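Local structure of DUF115 domain-containing protein (Magnetospirillum magneticum AMB-1, 5MU5) at residues Thr249-Lys254 with Val353-Arg358; His33-Asn38 with Leu157-Ser162. The protein is a Maf-type glycosyltransferase involved in flagella formation, which probably attaches sugars to flagellin. All blocks are in the same frame, centred on the assembly; numbering follows the deposited sequence.

Contacts 1 and 2 lie on opposite sides of the chain's centre, with about 60 Å between their centres and about 44 Å between nearest atoms, and no structural element is common to both. Each packs a helix against a loop and is partly buried. Contact 1 sits in the MptE-like region, where helix 242-257 meets the loop between strands 346-350 and 363-367; contact 2, farther from the centre, joins the loop before strand 38-41 to helix 154-160 in the Maf N-terminal region. In contact 1 a proline is packed by aliphatic and guanidinium groups with no hydrogen bond across; contact 2 adds aromatic rings and one histidine-serine bond.

Contact 1: Thr249-Lys254 with Val353-Arg358; sequences TRASYK and VDPRVR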
loop_
_atom_site.group_PDB
_atom_site.type_symbol
_atom_site.label_atom_id
_atom_site.label_comp_id
_atom_site.label_asym_id
_atom_site.label_seq_id
_atom_site.Cartn_x
_atom_site.Cartn_y
_atom_site.Cartn_z
ATOM N N THR A 249 -10.783 14.959 -2.769
ATOM C CA THR A 249 -11.881 15.453 -1.970
ATOM C C THR A 249 -12.654 16.532 -2.734
ATOM O O THR A 249 -13.876 16.591 -2.616
ATOM C CB THR A 249 -11.378 15.953 -0.592
ATOM O OG1 THR A 249 -10.912 14.844 0.172
ATOM C CG2 THR A 249 -12.462 16.625 0.196
ATOM N N ARG A 250 -11.968 17.369 -3.514
ATOM C CA ARG A 250 -12.663 18.367 -4.339
ATOM C C ARG A 250 -13.528 17.679 -5.416
ATOM O O ARG A 250 -14.692 18.022 -5.611
ATOM C CB ARG A 250 -11.684 19.309 -5.016
ATOM C CG ARG A 250 -12.340 20.390 -5.860
ATOM C CD ARG A 250 -11.381 20.923 -6.904
ATOM N NE ARG A 250 -11.198 19.940 -7.966
ATOM C CZ ARG A 250 -12.001 19.810 -9.020
ATOM N NH1 ARG A 250 -13.042 20.616 -9.188
ATOM N NH2 ARG A 250 -11.756 18.861 -9.906
ATOM N N ALA A 251 -12.952 16.707 -6.105
ATOM C CA ALA A 251 -13.691 15.949 -7.116
ATOM C C ALA A 251 -14.941 15.345 -6.490
ATOM O O ALA A 251 -16.039 15.527 -6.987
ATOM C CB ALA A 251 -12.816 14.844 -7.722
ATOM N N SER A 252 -14.760 14.647 -5.378
ATOM C CA SER A 252 -15.862 13.961 -4.719
ATOM C C SER A 252 -16.908 14.951 -4.236
ATOM O O SER A 252 -18.096 14.710 -4.385
ATOM C CB SER A 252 -15.348 13.111 -3.563
ATOM O OG SER A 252 -16.393 12.291 -3.054
ATOM N N TYR A 253 -16.449 16.059 -3.670
ATOM C CA TYR A 253 -17.332 17.112 -3.199
ATOM C C TYR A 253 -18.221 17.562 -4.355
ATOM O O TYR A 253 -19.432 17.566 -4.234
ATOM C CB TYR A 253 -16.511 18.291 -2.673
ATOM C CG TYR A 253 -17.302 19.510 -2.247
ATOM C CD1 TYR A 253 -17.884 20.354 -3.192
ATOM C CD2 TYR A 253 -17.427 19.849 -0.898
ATOM C CE1 TYR A 253 -18.594 21.469 -2.805
ATOM C CE2 TYR A 253 -18.133 20.964 -0.511
ATOM C CZ TYR A 253 -18.714 21.765 -1.477
ATOM O OH TYR A 253 -19.403 22.889 -1.112
ATOM N N LYS A 254 -17.612 17.904 -5.486
ATOM C CA LYS A 254 -18.365 18.419 -6.631
ATOM C C LYS A 254 -19.247 17.360 -7.250
ATOM O O LYS A 254 -20.317 17.661 -7.715
ATOM C CB LYS A 254 -17.431 18.946 -7.707
ATOM C CG LYS A 254 -16.525 20.057 -7.245
ATOM C CD LYS A 254 -17.272 21.312 -6.901
ATOM C CE LYS A 254 -17.784 21.972 -8.159
ATOM N NZ LYS A 254 -18.424 23.262 -7.820
ATOM N N VAL A 353 -13.665 10.850 -9.905
ATOM C CA VAL A 353 -13.464 11.219 -11.305
ATOM C C VAL A 353 -13.755 12.707 -11.507
ATOM O O VAL A 353 -14.458 13.342 -10.700
ATOM C CB VAL A 353 -14.306 10.380 -12.286
ATOM C CG1 VAL A 353 -13.958 8.909 -12.128
ATOM C CG2 VAL A 353 -15.815 10.638 -12.137
ATOM N N ASP A 354 -13.220 13.271 -12.585
ATOM C CA ASP A 354 -13.437 14.690 -12.854
ATOM C C ASP A 354 -14.944 15.035 -12.833
ATOM O O ASP A 354 -15.724 14.388 -13.491
ATOM C CB ASP A 354 -12.804 15.078 -14.193
ATOM C CG ASP A 354 -12.673 16.605 -14.375
ATOM O OD1 ASP A 354 -13.699 17.265 -14.669
ATOM O OD2 ASP A 354 -11.535 17.125 -14.240
ATOM N N PRO A 355 -15.353 16.065 -12.086
ATOM C CA PRO A 355 -16.784 16.427 -12.038
ATOM C C PRO A 355 -17.439 16.683 -13.383
ATOM O O PRO A 355 -18.645 16.507 -13.500
ATOM C CB PRO A 355 -16.801 17.723 -11.230
ATOM C CG PRO A 355 -15.569 17.680 -10.418
ATOM C CD PRO A 355 -14.540 16.939 -11.223
ATOM N N ARG A 356 -16.659 17.097 -14.379
ATOM C CA ARG A 356 -17.193 17.378 -15.727
ATOM C C ARG A 356 -17.569 16.124 -16.505
ATOM O O ARG A 356 -18.177 16.212 -17.566
ATOM C CB ARG A 356 -16.174 18.174 -16.552
ATOM C CG ARG A 356 -15.886 19.554 -15.992
ATOM C CD ARG A 356 -14.702 20.174 -16.687
ATOM N NE ARG A 356 -13.457 19.526 -16.298
ATOM C CZ ARG A 356 -12.244 19.936 -16.666
ATOM N NH1 ARG A 356 -12.089 20.982 -17.462
ATOM N NH2 ARG A 356 -11.178 19.298 -16.244
ATOM N N VAL A 357 -17.183 14.961 -15.994
ATOM C CA VAL A 357 -17.515 13.700 -16.649
ATOM C C VAL A 357 -19.025 13.507 -16.691
ATOM O O VAL A 357 -19.547 12.943 -17.639
ATOM C CB VAL A 357 -16.847 12.497 -15.937
ATOM C CG1 VAL A 357 -17.314 11.186 -16.527
ATOM C CG2 VAL A 357 -15.334 12.582 -16.058
ATOM N N ARG A 358 -19.708 13.997 -15.659
ATOM C CA ARG A 358 -21.152 13.883 -15.542
ATOM C C ARG A 358 -21.872 14.435 -16.765
ATOM O O ARG A 358 -22.756 13.764 -17.315
ATOM C CB ARG A 358 -21.655 14.584 -14.273
ATOM C CG ARG A 358 -23.135 14.321 -14.016
ATOM C CD ARG A 358 -23.397 13.951 -12.569
ATOM N NE ARG A 358 -23.644 15.116 -11.728
ATOM C CZ ARG A 358 -23.246 15.241 -10.465
ATOM N NH1 ARG A 358 -22.516 14.288 -9.884
ATOM N NH2 ARG A 358 -23.542 16.352 -9.793
#
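P355 presents its ring to one side of helix 242-257, where K254, A251 and R250 receive it. K254 comes closest: its CB lies 3.5 Å from CG of P355, and the two side chains cross obliquely. Two bends then carry the lysine chain away from the proline, and its NZ bonds to the backbone O of E648. R250 reaches the ring from another direction. Its CG stands anti to the backbone N (chi1 -179°), the chain turns at chi3, and the R250 side chain crosses that of P355 at about a right angle, bringing NH2 of R250 to 3.6 Å from CD of P355. This is van der Waals packing; the charge is met by E247, which pairs with NE of R250. Between them, the short A251 lets the backbones approach to 5.8 Å between its CA and that of P355, with its CB against the carbonyl O of V353. The loop follows strand 346-350 of the mixed, mainly parallel sheet and leads on to strand 363-367. An Asx turn shapes it: OD1 of D354 accepts the backbone N of R356 at 3.0 Å, on its anti side. The same carboxylate is gripped side-on, NE of R356 to OD1 of D354 at 2.8 Å and almost straight (178°), NH2 of R356 to OD2 of D354, both on the syn side but tilted out of the carboxylate plane. OD1 thus takes two donors. The bent chain of R358 brings NH2 to 4.1 Å from the backbone O of K254, while NH1 of R358 bonds to the backbone O of N255.

Contact 2: His33-Asn38 with Leu157-Ser162; sequences HRPQSN and LYHSLS
H33 and P35 of the irregular segment 33-38 face Y158, and S37 meets H159, the backbones staying well apart: CA of P35 and CA of Y158 are 7.6 Å from each other. Side chains therefore bridge most of the distance. Y158, its CG anti to the backbone N (chi1 178°), swings its ring towards both H33 and P35. The imidazole of H33 turns an edge to the base of the phenol, CD2 of H33 lying 3.8 Å from CG of Y158; the ring planes meet at 58°, an oblique pair with centroids 5.3 Å apart. Farther along the tyrosine ring, CG of P35 packs at 3.6 Å from CE2 of Y158, and the backbone O of H33 lies 3.7 Å from CE1 of Y158. With an alanine in place of Y158, the H33 imidazole and the P35 ring would probably lose their shared aromatic surface, opening a gap beside helix 154-160. H159 points its imidazole at the next part of the loop. NE2 of H159 donates to OG of S37 at 3.1 Å, the oxygen lying only 7° out of the ring plane, while CE1 of H159 comes within 4.0 Å of CG of P35. Thus the two neighbouring helix residues pack on P35 with different rings. The contact fastens the lead-in to strand 38-41 onto helix 154-160 in the Maf N-terminal region. D155 of the same helix adds two further bonds, OD1 to NE2 of H33 and OD2 to OG of S37. The donor role of NE2 implies that H159 carries a proton on that nitrogen, and the serine hydroxyl, bonded to both H159 and D155, is probably held in its rotation by this imidazole and carboxylate.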
loop_
_atom_site.group_PDB
_atom_site.type_symbol
_atom_site.label_atom_id
_atom_site.label_comp_id
_atom_site.label_asym_id
_atom_site.label_seq_id
_atom_site.Cartn_x
_atom_site.Cartn_y
_atom_site.Cartn_z
ATOM N N HIS A 33 5.022 -25.823 25.565
ATOM C CA HIS A 33 5.880 -26.396 24.528
ATOM C C HIS A 33 6.788 -27.475 25.109
ATOM O O HIS A 33 7.305 -27.326 26.211
ATOM C CB HIS A 33 6.709 -25.303 23.854
ATOM C CG HIS A 33 7.569 -25.796 22.738
ATOM N ND1 HIS A 33 7.057 -26.178 21.513
ATOM C CD2 HIS A 33 8.913 -25.954 22.652
ATOM C CE1 HIS A 33 8.050 -26.566 20.728
ATOM N NE2 HIS A 33 9.186 -26.437 21.395
ATOM N N ARG A 34 6.937 -28.571 24.365
ATOM C CA ARG A 34 7.843 -29.665 24.711
ATOM C C ARG A 34 8.901 -29.746 23.606
ATOM O O ARG A 34 8.672 -30.348 22.576
ATOM C CB ARG A 34 7.083 -30.997 24.791
ATOM C CG ARG A 34 5.944 -31.047 25.807
ATOM C CD ARG A 34 6.414 -30.916 27.254
ATOM N NE ARG A 34 7.503 -31.842 27.595
ATOM C CZ ARG A 34 7.368 -33.155 27.824
ATOM N NH1 ARG A 34 6.183 -33.754 27.743
ATOM N NH2 ARG A 34 8.438 -33.886 28.123
ATOM N N PRO A 35 10.071 -29.155 23.818
ATOM C CA PRO A 35 11.032 -29.146 22.709
ATOM C C PRO A 35 11.556 -30.532 22.326
ATOM O O PRO A 35 11.621 -31.422 23.169
ATOM C CB PRO A 35 12.180 -28.298 23.256
ATOM C CG PRO A 35 12.130 -28.523 24.726
ATOM C CD PRO A 35 10.684 -28.739 25.090
ATOM N N GLN A 36 11.902 -30.705 21.057
ATOM C CA GLN A 36 12.556 -31.923 20.596
ATOM C C GLN A 36 14.060 -31.818 20.823
ATOM O O GLN A 36 14.739 -32.823 20.974
ATOM C CB GLN A 36 12.316 -32.140 19.110
ATOM C CG GLN A 36 10.885 -32.470 18.733
ATOM C CD GLN A 36 10.660 -32.393 17.229
ATOM O OE1 GLN A 36 11.263 -31.559 16.535
ATOM N NE2 GLN A 36 9.781 -33.250 16.718
ATOM N N SER A 37 14.589 -30.605 20.821
ATOM C CA SER A 37 16.022 -30.397 20.989
ATOM C C SER A 37 16.363 -30.280 22.455
ATOM O O SER A 37 15.472 -30.136 23.285
ATOM C CB SER A 37 16.483 -29.149 20.233
ATOM O OG SER A 37 15.668 -28.042 20.544
ATOM N N ASN A 38 17.655 -30.352 22.765
ATOM C CA ASN A 38 18.136 -30.322 24.146
ATOM C C ASN A 38 19.008 -29.116 24.405
ATOM O O ASN A 38 19.841 -28.765 23.582
ATOM C CB ASN A 38 18.961 -31.580 24.457
ATOM C CG ASN A 38 18.144 -32.843 24.378
ATOM O OD1 ASN A 38 17.080 -32.946 24.987
ATOM N ND2 ASN A 38 18.640 -33.821 23.638
ATOM N N LEU A 157 13.566 -20.255 20.519
ATOM C CA LEU A 157 12.920 -19.250 21.357
ATOM C C LEU A 157 12.682 -19.839 22.747
ATOM O O LEU A 157 12.953 -19.195 23.756
ATOM C CB LEU A 157 11.588 -18.798 20.752
ATOM C CG LEU A 157 10.821 -17.797 21.616
ATOM C CD1 LEU A 157 11.572 -16.468 21.720
ATOM C CD2 LEU A 157 9.420 -17.589 21.058
ATOM N N TYR A 158 12.187 -21.071 22.779
ATOM C CA TYR A 158 11.900 -21.750 24.028
ATOM C C TYR A 158 13.142 -21.873 24.893
ATOM O O TYR A 158 13.098 -21.542 26.059
ATOM C CB TYR A 158 11.291 -23.127 23.759
ATOM C CG TYR A 158 11.015 -23.916 25.008
ATOM C CD1 TYR A 158 9.837 -23.729 25.720
ATOM C CD2 TYR A 158 11.935 -24.845 25.488
ATOM C CE1 TYR A 158 9.589 -24.442 26.872
ATOM C CE2 TYR A 158 11.698 -25.558 26.651
ATOM C CZ TYR A 158 10.506 -25.361 27.325
ATOM O OH TYR A 158 10.227 -26.060 28.474
ATOM N N HIS A 159 14.258 -22.327 24.315
ATOM C CA HIS A 159 15.520 -22.434 25.058
ATOM C C HIS A 159 16.095 -21.082 25.411
ATOM O O HIS A 159 16.825 -20.988 26.384
ATOM C CB HIS A 159 16.588 -23.180 24.261
ATOM C CG HIS A 159 16.274 -24.610 24.024
ATOM N ND1 HIS A 159 15.919 -25.463 25.042
ATOM C CD2 HIS A 159 16.280 -25.353 22.891
ATOM C CE1 HIS A 159 15.711 -26.673 24.549
ATOM N NE2 HIS A 159 15.931 -26.635 23.247
ATOM N N SER A 160 15.807 -20.054 24.597
ATOM C CA SER A 160 16.300 -18.680 24.840
ATOM C C SER A 160 15.791 -18.103 26.172
ATOM O O SER A 160 16.336 -17.097 26.679
ATOM C CB SER A 160 15.908 -17.723 23.708
ATOM O OG SER A 160 14.561 -17.297 23.860
ATOM N N LEU A 161 14.738 -18.725 26.719
ATOM C CA LEU A 161 14.241 -18.369 28.046
ATOM C C LEU A 161 15.312 -18.581 29.110
ATOM O O LEU A 161 15.279 -17.935 30.149
ATOM C CB LEU A 161 13.005 -19.184 28.425
ATOM C CG LEU A 161 11.761 -19.008 27.569
ATOM C CD1 LEU A 161 10.598 -19.704 28.253
ATOM C CD2 LEU A 161 11.425 -17.555 27.297
ATOM N N SER A 162 16.248 -19.485 28.847
ATOM C CA SER A 162 17.363 -19.709 29.749
ATOM C C SER A 162 18.504 -18.713 29.584
ATOM O O SER A 162 19.346 -18.601 30.465
ATOM C CB SER A 162 17.918 -21.124 29.560
ATOM O OG SER A 162 16.933 -22.076 29.891
#